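Local coordinates for protein UTP-glucose-1-phosphate uridylyltransferase 2 (Trypanosoma brucei, PDB 3GUE) that probably makes UDP-glucose and diphosphate from UTP and glucose 1-phosphate, and binds the product UDP-glucose, at residues R75-G87 with V126-T140. Sequence-based numbering, arbitrary orientation.
With UPG (uridine-5'-diphosphate-glucose), chain C.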
ATOM      1  N   ARG A  75     -16.037 -11.198  17.110  1.00 24.17           N
ATOM      2  CA  ARG A  75     -15.553 -10.930  18.450  1.00 25.90           C
ATOM      3  C   ARG A  75     -14.068 -11.263  18.599  1.00 26.07           C
ATOM      4  O   ARG A  75     -13.404 -10.755  19.497  1.00 27.33           O
ATOM      5  CB  ARG A  75     -16.407 -11.694  19.475  1.00 25.38           C
ATOM      6  CG  ARG A  75     -17.813 -11.129  19.663  1.00 25.65           C
ATOM      7  CD  ARG A  75     -18.394 -11.604  20.985  1.00 26.27           C
ATOM      8  NE  ARG A  75     -18.599 -13.051  20.993  1.00 27.68           N
ATOM      9  CZ  ARG A  75     -19.681 -13.680  20.533  1.00 28.16           C
ATOM     10  NH1 ARG A  75     -20.715 -13.005  20.033  1.00 27.66           N
ATOM     11  NH2 ARG A  75     -19.719 -15.004  20.552  1.00 27.64           N
ATOM     12  N   GLN A  76     -13.540 -12.104  17.710  1.00 26.91           N
ATOM     13  CA  GLN A  76     -12.093 -12.429  17.713  1.00 26.70           C
ATOM     14  C   GLN A  76     -11.230 -11.545  16.781  1.00 26.92           C
ATOM     15  O   GLN A  76      -9.995 -11.713  16.711  1.00 26.49           O
ATOM     16  CB  GLN A  76     -11.898 -13.902  17.346  1.00 26.65           C
ATOM     17  CG  GLN A  76     -12.292 -14.841  18.484  1.00 25.56           C
ATOM     18  CD  GLN A  76     -12.400 -16.310  18.101  1.00 25.48           C
ATOM     19  OE1 GLN A  76     -13.001 -17.102  18.832  1.00 24.89           O
ATOM     20  NE2 GLN A  76     -11.843 -16.680  16.968  1.00 20.81           N
ATOM     21  N   ALA A  77     -11.881 -10.622  16.076  1.00 27.35           N
ATOM     22  CA  ALA A  77     -11.242  -9.873  15.002  1.00 27.12           C
ATOM     23  C   ALA A  77     -10.704  -8.485  15.443  1.00 27.76           C
ATOM     24  O   ALA A  77     -11.200  -7.882  16.384  1.00 27.76           O
ATOM     25  CB  ALA A  77     -12.178  -9.778  13.823  1.00 27.42           C
ATOM     26  N   VAL A  78      -9.656  -8.024  14.768  1.00 28.32           N
ATOM     27  CA  VAL A  78      -8.918  -6.806  15.118  1.00 28.77           C
ATOM     28  C   VAL A  78      -8.559  -6.163  13.773  1.00 28.19           C
ATOM     29  O   VAL A  78      -8.304  -6.849  12.798  1.00 28.25           O
ATOM     30  CB  VAL A  78      -7.608  -7.128  15.916  1.00 28.89           C
ATOM     31  CG1 VAL A  78      -6.661  -5.949  15.965  1.00 28.79           C
ATOM     32  CG2 VAL A  78      -7.922  -7.588  17.376  1.00 29.19           C
ATOM     33  N   VAL A  79      -8.577  -4.845  13.724  1.00 28.52           N
ATOM     34  CA  VAL A  79      -8.273  -4.129  12.480  1.00 28.30           C
ATOM     35  C   VAL A  79      -6.949  -3.413  12.627  1.00 27.64           C
ATOM     36  O   VAL A  79      -6.664  -2.813  13.663  1.00 27.23           O
ATOM     37  CB  VAL A  79      -9.412  -3.163  12.049  1.00 27.97           C
ATOM     38  CG1 VAL A  79      -9.030  -2.386  10.757  1.00 28.02           C
ATOM     39  CG2 VAL A  79     -10.700  -3.939  11.822  1.00 28.83           C
ATOM     40  N   LEU A  80      -6.130  -3.532  11.586  1.00 28.13           N
ATOM     41  CA  LEU A  80      -4.901  -2.752  11.460  1.00 27.98           C
ATOM     42  C   LEU A  80      -4.909  -2.047  10.116  1.00 27.68           C
ATOM     43  O   LEU A  80      -5.153  -2.672   9.067  1.00 27.79           O
ATOM     44  CB  LEU A  80      -3.660  -3.652  11.568  1.00 27.01           C
ATOM     45  CG  LEU A  80      -2.220  -3.105  11.472  1.00 27.05           C
ATOM     46  CD1 LEU A  80      -1.931  -2.006  12.411  1.00 25.02           C
ATOM     47  CD2 LEU A  80      -1.227  -4.234  11.707  1.00 27.81           C
ATOM     48  N   LYS A  81      -4.660  -0.743  10.150  1.00 27.42           N
ATOM     49  CA  LYS A  81      -4.447   0.027   8.912  1.00 28.32           C
ATOM     50  C   LYS A  81      -2.969   0.390   8.839  1.00 28.79           C
ATOM     51  O   LYS A  81      -2.424   0.948   9.802  1.00 28.93           O
ATOM     52  CB  LYS A  81      -5.334   1.290   8.940  1.00 28.78           C
ATOM     53  CG  LYS A  81      -6.602   1.226   8.053  1.00 32.05           C
ATOM     54  CD  LYS A  81      -6.226   1.391   6.569  1.00 31.35           C
ATOM     55  CE  LYS A  81      -7.391   1.891   5.700  1.00 34.05           C
ATOM     56  NZ  LYS A  81      -8.055   0.771   4.939  1.00 32.59           N
ATOM     57  N   LEU A  82      -2.307   0.027   7.737  1.00 27.91           N
ATOM     58  CA  LEU A  82      -0.904   0.377   7.506  1.00 26.91           C
ATOM     59  C   LEU A  82      -0.792   1.915   7.323  1.00 26.48           C
ATOM     60  O   LEU A  82      -1.590   2.529   6.611  1.00 25.54           O
ATOM     61  CB  LEU A  82      -0.352  -0.363   6.279  1.00 26.67           C
ATOM     62  CG  LEU A  82      -0.462  -1.902   6.267  1.00 27.15           C
ATOM     63  CD1 LEU A  82       0.068  -2.531   4.957  1.00 26.21           C
ATOM     64  CD2 LEU A  82       0.196  -2.565   7.514  1.00 28.35           C
ATOM     65  N   ASN A  83       0.218   2.517   7.939  1.00 24.99           N
ATOM     66  CA  ASN A  83       0.351   3.985   7.949  1.00 24.76           C
ATOM     67  C   ASN A  83       1.816   4.445   8.075  1.00 23.88           C
ATOM     68  O   ASN A  83       2.090   5.551   8.539  1.00 23.74           O
ATOM     69  CB  ASN A  83      -0.512   4.541   9.100  1.00 24.28           C
ATOM     70  CG  ASN A  83      -0.710   6.050   9.024  1.00 24.18           C
ATOM     71  OD1 ASN A  83      -1.045   6.605   7.968  1.00 26.49           O
ATOM     72  ND2 ASN A  83      -0.453   6.718  10.123  1.00 23.95           N
ATOM     73  N   GLY A  84       2.747   3.588   7.636  1.00 23.66           N
ATOM     74  CA  GLY A  84       4.178   3.742   7.940  1.00 22.98           C
ATOM     75  C   GLY A  84       5.026   4.214   6.776  1.00 22.81           C
ATOM     76  O   GLY A  84       6.170   4.596   6.970  1.00 23.43           O
ATOM     77  N   GLY A  85       4.467   4.236   5.572  1.00 23.20           N
ATOM     78  CA  GLY A  85       5.247   4.617   4.396  1.00 23.56           C
ATOM     79  C   GLY A  85       5.469   6.120   4.326  1.00 25.72           C
ATOM     80  O   GLY A  85       4.786   6.896   5.006  1.00 26.26           O
ATOM     81  N   LEU A  86       6.400   6.524   3.471  1.00 26.38           N
ATOM     82  CA  LEU A  86       6.886   7.890   3.457  1.00 28.04           C
ATOM     83  C   LEU A  86       6.329   8.671   2.290  1.00 28.44           C
ATOM     84  O   LEU A  86       6.440   9.908   2.262  1.00 28.58           O
ATOM     85  CB  LEU A  86       8.409   7.915   3.425  1.00 28.72           C
ATOM     86  CG  LEU A  86       9.141   6.882   4.280  1.00 30.93           C
ATOM     87  CD1 LEU A  86      10.599   6.787   3.861  1.00 32.18           C
ATOM     88  CD2 LEU A  86       8.986   7.207   5.755  1.00 31.10           C
ATOM     89  N   GLY A  87       5.726   7.955   1.345  1.00 27.13           N
ATOM     90  CA  GLY A  87       5.079   8.574   0.201  1.00 28.44           C
ATOM     91  C   GLY A  87       6.038   9.324  -0.697  1.00 28.81           C
ATOM     92  O   GLY A  87       5.681  10.358  -1.277  1.00 29.23           O
ATOM     93  N   VAL A 126     -14.667  -3.169  18.123  1.00 26.94           N
ATOM     94  CA  VAL A 126     -13.565  -3.886  17.450  1.00 26.05           C
ATOM     95  C   VAL A 126     -12.245  -3.128  17.626  1.00 25.74           C
ATOM     96  O   VAL A 126     -12.190  -1.917  17.355  1.00 25.83           O
ATOM     97  CB  VAL A 126     -13.880  -4.128  15.931  1.00 26.22           C
ATOM     98  CG1 VAL A 126     -14.041  -2.798  15.200  1.00 25.14           C
ATOM     99  CG2 VAL A 126     -12.807  -5.000  15.241  1.00 26.24           C
ATOM    100  N   PRO A 127     -11.189  -3.819  18.104  1.00 25.20           N
ATOM    101  CA  PRO A 127      -9.893  -3.179  18.256  1.00 25.58           C
ATOM    102  C   PRO A 127      -9.346  -2.633  16.941  1.00 26.47           C
ATOM    103  O   PRO A 127      -9.605  -3.183  15.854  1.00 26.76           O
ATOM    104  CB  PRO A 127      -9.012  -4.302  18.843  1.00 25.60           C
ATOM    105  CG  PRO A 127      -9.966  -5.170  19.542  1.00 24.70           C
ATOM    106  CD  PRO A 127     -11.143  -5.205  18.600  1.00 25.12           C
ATOM    107  N   PHE A 128      -8.646  -1.503  17.036  1.00 27.12           N
ATOM    108  CA  PHE A 128      -8.125  -0.801  15.870  1.00 27.23           C
ATOM    109  C   PHE A 128      -6.729  -0.277  16.136  1.00 27.36           C
ATOM    110  O   PHE A 128      -6.477   0.286  17.202  1.00 27.44           O
ATOM    111  CB  PHE A 128      -9.018   0.386  15.517  1.00 27.55           C
ATOM    112  CG  PHE A 128      -8.507   1.230  14.353  1.00 28.67           C
ATOM    113  CD1 PHE A 128      -8.622   0.782  13.030  1.00 30.06           C
ATOM    114  CD2 PHE A 128      -7.947   2.488  14.581  1.00 29.68           C
ATOM    115  CE1 PHE A 128      -8.159   1.569  11.960  1.00 29.28           C
ATOM    116  CE2 PHE A 128      -7.489   3.306  13.492  1.00 29.18           C
ATOM    117  CZ  PHE A 128      -7.601   2.846  12.202  1.00 29.20           C
ATOM    118  N   MET A 129      -5.860  -0.411  15.133  1.00 27.16           N
ATOM    119  CA  MET A 129      -4.450  -0.051  15.245  1.00 27.46           C
ATOM    120  C   MET A 129      -4.005   0.579  13.931  1.00 27.20           C
ATOM    121  O   MET A 129      -4.590   0.333  12.882  1.00 26.94           O
ATOM    122  CB  MET A 129      -3.591  -1.290  15.548  1.00 27.23           C
ATOM    123  CG  MET A 129      -3.690  -1.833  16.982  1.00 28.29           C
ATOM    124  SD  MET A 129      -2.503  -3.159  17.383  1.00 29.40           S
ATOM    125  CE  MET A 129      -3.142  -4.468  16.368  1.00 28.98           C
ATOM    126  N   LEU A 130      -2.978   1.400  14.016  1.00 26.20           N
ATOM    127  CA  LEU A 130      -2.376   2.038  12.864  1.00 26.14           C
ATOM    128  C   LEU A 130      -0.882   1.750  13.028  1.00 26.20           C
ATOM    129  O   LEU A 130      -0.281   2.008  14.082  1.00 26.67           O
ATOM    130  CB  LEU A 130      -2.675   3.554  12.882  1.00 26.34           C
ATOM    131  CG  LEU A 130      -4.041   4.130  12.462  1.00 24.88           C
ATOM    132  CD1 LEU A 130      -4.224   5.457  13.163  1.00 24.62           C
ATOM    133  CD2 LEU A 130      -4.159   4.350  10.931  1.00 23.29           C
ATOM    134  N   MET A 131      -0.297   1.142  12.008  1.00 26.90           N
ATOM    135  CA  MET A 131       1.127   0.925  12.017  1.00 26.65           C
ATOM    136  C   MET A 131       1.813   2.170  11.486  1.00 26.31           C
ATOM    137  O   MET A 131       1.747   2.484  10.278  1.00 24.77           O
ATOM    138  CB  MET A 131       1.519  -0.299  11.205  1.00 26.79           C
ATOM    139  CG  MET A 131       2.996  -0.684  11.376  1.00 25.77           C
ATOM    140  SD  MET A 131       3.393  -2.283  10.687  1.00 27.36           S
ATOM    141  CE  MET A 131       3.732  -1.882   8.949  1.00 24.76           C
ATOM    142  N   ASN A 132       2.508   2.844  12.398  1.00 26.55           N
ATOM    143  CA  ASN A 132       3.211   4.083  12.087  1.00 26.91           C
ATOM    144  C   ASN A 132       4.715   3.859  12.041  1.00 26.73           C
ATOM    145  O   ASN A 132       5.190   2.874  12.552  1.00 28.39           O
ATOM    146  CB  ASN A 132       2.801   5.186  13.073  1.00 27.22           C
ATOM    147  CG  ASN A 132       1.267   5.443  13.079  1.00 27.72           C
ATOM    148  OD1 ASN A 132       0.605   5.253  12.082  1.00 29.72           O
ATOM    149  ND2 ASN A 132       0.729   5.853  14.205  1.00 28.84           N
ATOM    150  N   SER A 133       5.438   4.729  11.343  1.00 26.89           N
ATOM    151  CA  SER A 133       6.900   4.748  11.346  1.00 25.60           C
ATOM    152  C   SER A 133       7.385   6.044  12.019  1.00 25.97           C
ATOM    153  O   SER A 133       6.565   6.894  12.403  1.00 25.48           O
ATOM    154  CB  SER A 133       7.408   4.717   9.905  1.00 25.09           C
ATOM    155  OG  SER A 133       7.016   5.917   9.236  1.00 24.53           O
ATOM    156  N   PHE A 134       8.711   6.202  12.133  1.00 26.10           N
ATOM    157  CA  PHE A 134       9.309   7.423  12.678  1.00 26.75           C
ATOM    158  C   PHE A 134       8.811   8.682  11.929  1.00 27.05           C
ATOM    159  O   PHE A 134       8.691   9.753  12.531  1.00 27.38           O
ATOM    160  CB  PHE A 134      10.865   7.336  12.706  1.00 26.81           C
ATOM    161  CG  PHE A 134      11.524   7.317  11.326  1.00 27.45           C
ATOM    162  CD1 PHE A 134      12.134   8.465  10.803  1.00 28.50           C
ATOM    163  CD2 PHE A 134      11.557   6.144  10.559  1.00 26.47           C
ATOM    164  CE1 PHE A 134      12.727   8.451   9.527  1.00 27.59           C
ATOM    165  CE2 PHE A 134      12.158   6.119   9.286  1.00 25.55           C
ATOM    166  CZ  PHE A 134      12.740   7.272   8.775  1.00 27.09           C
ATOM    167  N   SER A 135       8.503   8.524  10.640  1.00 26.50           N
ATOM    168  CA  SER A 135       8.126   9.622   9.735  1.00 27.79           C
ATOM    169  C   SER A 135       6.637  10.016   9.793  1.00 25.96           C
ATOM    170  O   SER A 135       6.252  11.113   9.374  1.00 25.64           O
ATOM    171  CB  SER A 135       8.448   9.232   8.290  1.00 27.93           C
ATOM    172  OG  SER A 135       9.845   9.146   8.049  1.00 33.33           O
ATOM    173  N   THR A 136       5.810   9.118  10.311  1.00 24.38           N
ATOM    174  CA  THR A 136       4.372   9.320  10.281  1.00 23.73           C
ATOM    175  C   THR A 136       3.716   9.434  11.660  1.00 23.95           C
ATOM    176  O   THR A 136       2.613   9.974  11.766  1.00 25.11           O
ATOM    177  CB  THR A 136       3.631   8.210   9.478  1.00 22.95           C
ATOM    178  OG1 THR A 136       3.633   7.002  10.220  1.00 24.77           O
ATOM    179  CG2 THR A 136       4.237   7.969   8.118  1.00 20.30           C
ATOM    180  N   SER A 137       4.381   8.948  12.705  1.00 24.27           N
ATOM    181  CA  SER A 137       3.777   8.847  14.035  1.00 24.90           C
ATOM    182  C   SER A 137       3.266  10.161  14.644  1.00 25.80           C
ATOM    183  O   SER A 137       2.100  10.240  15.064  1.00 25.94           O
ATOM    184  CB  SER A 137       4.767   8.193  15.005  1.00 24.37           C
ATOM    185  OG  SER A 137       4.257   8.247  16.335  1.00 26.89           O
ATOM    186  N   GLY A 138       4.150  11.167  14.719  1.00 25.95           N
ATOM    187  CA  GLY A 138       3.842  12.479  15.320  1.00 25.76           C
ATOM    188  C   GLY A 138       2.721  13.269  14.646  1.00 26.00           C
ATOM    189  O   GLY A 138       1.823  13.806  15.321  1.00 25.51           O
ATOM    190  N   GLU A 139       2.811  13.403  13.323  1.00 26.20           N
ATOM    191  CA  GLU A 139       1.761  14.037  12.519  1.00 26.36           C
ATOM    192  C   GLU A 139       0.406  13.340  12.609  1.00 25.54           C
ATOM    193  O   GLU A 139      -0.639  14.007  12.636  1.00 24.44           O
ATOM    194  CB  GLU A 139       2.174  14.112  11.039  1.00 27.07           C
ATOM    195  CG  GLU A 139       3.052  15.287  10.719  1.00 30.10           C
ATOM    196  CD  GLU A 139       2.998  15.651   9.269  1.00 35.13           C
ATOM    197  OE1 GLU A 139       4.083  15.744   8.650  1.00 39.42           O
ATOM    198  OE2 GLU A 139       1.876  15.849   8.736  1.00 36.56           O
ATOM    199  N   THR A 140       0.433  12.005  12.593  1.00 25.52           N
ATOM    200  CA  THR A 140      -0.756  11.181  12.750  1.00 24.86           C
ATOM    201  C   THR A 140      -1.377  11.375  14.130  1.00 24.99           C
ATOM    202  O   THR A 140      -2.598  11.594  14.251  1.00 23.89           O
ATOM    203  CB  THR A 140      -0.464   9.644  12.524  1.00 24.22           C
ATOM    204  OG1 THR A 140       0.019   9.435  11.204  1.00 23.43           O
ATOM    205  CG2 THR A 140      -1.701   8.826  12.672  1.00 25.42           C
TER
HETATM  206  N1  UPG C 484       3.748   1.157   4.576  1.00 21.25           N
HETATM  207  C2  UPG C 484       4.087   0.923   5.924  1.00 21.84           C
HETATM  208  N3  UPG C 484       5.414   0.648   6.205  1.00 23.09           N
HETATM  209  C4  UPG C 484       6.393   0.592   5.243  1.00 23.06           C
HETATM  210  C5  UPG C 484       6.062   0.802   3.898  1.00 23.85           C
HETATM  211  C6  UPG C 484       4.744   1.082   3.551  1.00 22.35           C
HETATM  212  O2  UPG C 484       3.289   0.976   6.872  1.00 19.71           O
HETATM  213  O4  UPG C 484       7.550   0.352   5.615  1.00 21.14           O
HETATM  214  C1C UPG C 484       2.325   1.455   4.214  1.00 20.87           C
HETATM  215  C2C UPG C 484       1.991   2.635   3.297  1.00 19.46           C
HETATM  216  O2C UPG C 484       1.957   3.864   4.036  1.00 17.26           O
HETATM  217  C3C UPG C 484       0.588   2.231   2.851  1.00 19.19           C
HETATM  218  C4C UPG C 484       0.720   0.725   2.684  1.00 18.49           C
HETATM  219  O4C UPG C 484       1.855   0.306   3.487  1.00 16.57           O
HETATM  220  O3C UPG C 484      -0.328   2.482   3.915  1.00 20.36           O
HETATM  221  C5C UPG C 484       1.020   0.331   1.201  1.00 17.44           C
HETATM  222  O5C UPG C 484       2.283   0.743   0.749  1.00 15.94           O
HETATM  223  PA  UPG C 484       2.481   1.333  -0.740  1.00 18.72           P
HETATM  224  O1A UPG C 484       1.389   2.335  -0.902  1.00 20.56           O
HETATM  225  O2A UPG C 484       3.871   1.731  -0.989  1.00 20.57           O
HETATM  226  O3A UPG C 484       2.089   0.031  -1.667  1.00 19.64           O
HETATM  227  PB  UPG C 484       3.089  -1.131  -2.214  1.00 21.38           P
HETATM  228  O1B UPG C 484       3.834  -1.671  -1.064  1.00 17.81           O
HETATM  229  O2B UPG C 484       3.830  -0.675  -3.432  1.00 17.01           O
HETATM  230  O3B UPG C 484       1.984  -2.152  -2.774  1.00 17.61           O
HETATM  231  C1' UPG C 484       1.065  -2.799  -1.819  1.00 17.06           C
HETATM  232  C2' UPG C 484       1.244  -4.307  -1.912  1.00 20.54           C
HETATM  233  C3' UPG C 484       0.981  -4.714  -3.356  1.00 20.13           C
HETATM  234  C4' UPG C 484      -0.461  -4.329  -3.728  1.00 19.24           C
HETATM  235  C5' UPG C 484      -0.682  -2.809  -3.517  1.00 20.96           C
HETATM  236  C6' UPG C 484      -2.150  -2.476  -3.571  1.00 20.78           C
HETATM  237  O2' UPG C 484       2.578  -4.700  -1.540  1.00 22.23           O
HETATM  238  O3' UPG C 484       1.238  -6.100  -3.502  1.00 17.24           O
HETATM  239  O4' UPG C 484      -0.739  -4.675  -5.075  1.00 20.50           O
HETATM  240  O5' UPG C 484      -0.253  -2.359  -2.203  1.00 19.65           O
HETATM  241  O6' UPG C 484      -2.305  -1.067  -3.756  1.00 20.23           O
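Asn83 ND2 donates twice to the segment 126-140, to Asn132 OD1 at 2.7 Å and to Thr140 OG1 at 3.0 Å. The first of these N-H bonds is nearly straight (164°). Both acceptors lie close to the amide plane of Asn83, whereas the donor stands above the carbonyl plane of Asn132, the two amides being turned 71° apart. With CG anti to the backbone N (chi1 -167°), the Asn83 amide reaches across between strand 128-132 and the helix that follows it, and its OD1 is hydrogen-bonded to Ser97 OG. Thr136 OG1 donates to Asn83 O at 2.7 Å and itself accepts from Ser133 N, while Ser133 OG bonds Gly84 O at 2.8 Å.

These bonds fix the chain at Asn83 and Gly84, where strand 77-83, parallel to its neighbour 128-132 in the central sheet of the GT-A-like nucleotide-binding domain, gives way to a loop; helix 107-122 packs against Lys81 and Phe128. The loop turns its backbone N-H groups to UDP-glucose: Gly85 N donates to ribose O2C, and Gly84 N makes a weak bond to uracil O2. Met131, bent at chi3, sets CE 3.6 Å from that same O2 and 3.9 Å from Leu82 CD2, alongside which it lies. Farther back on this face, Leu80 CD1 meets Met129 CB at 3.6 Å. On the other, Val79 CG1 touches the edge of the Phe128 ring at CD1, 3.9 Å away.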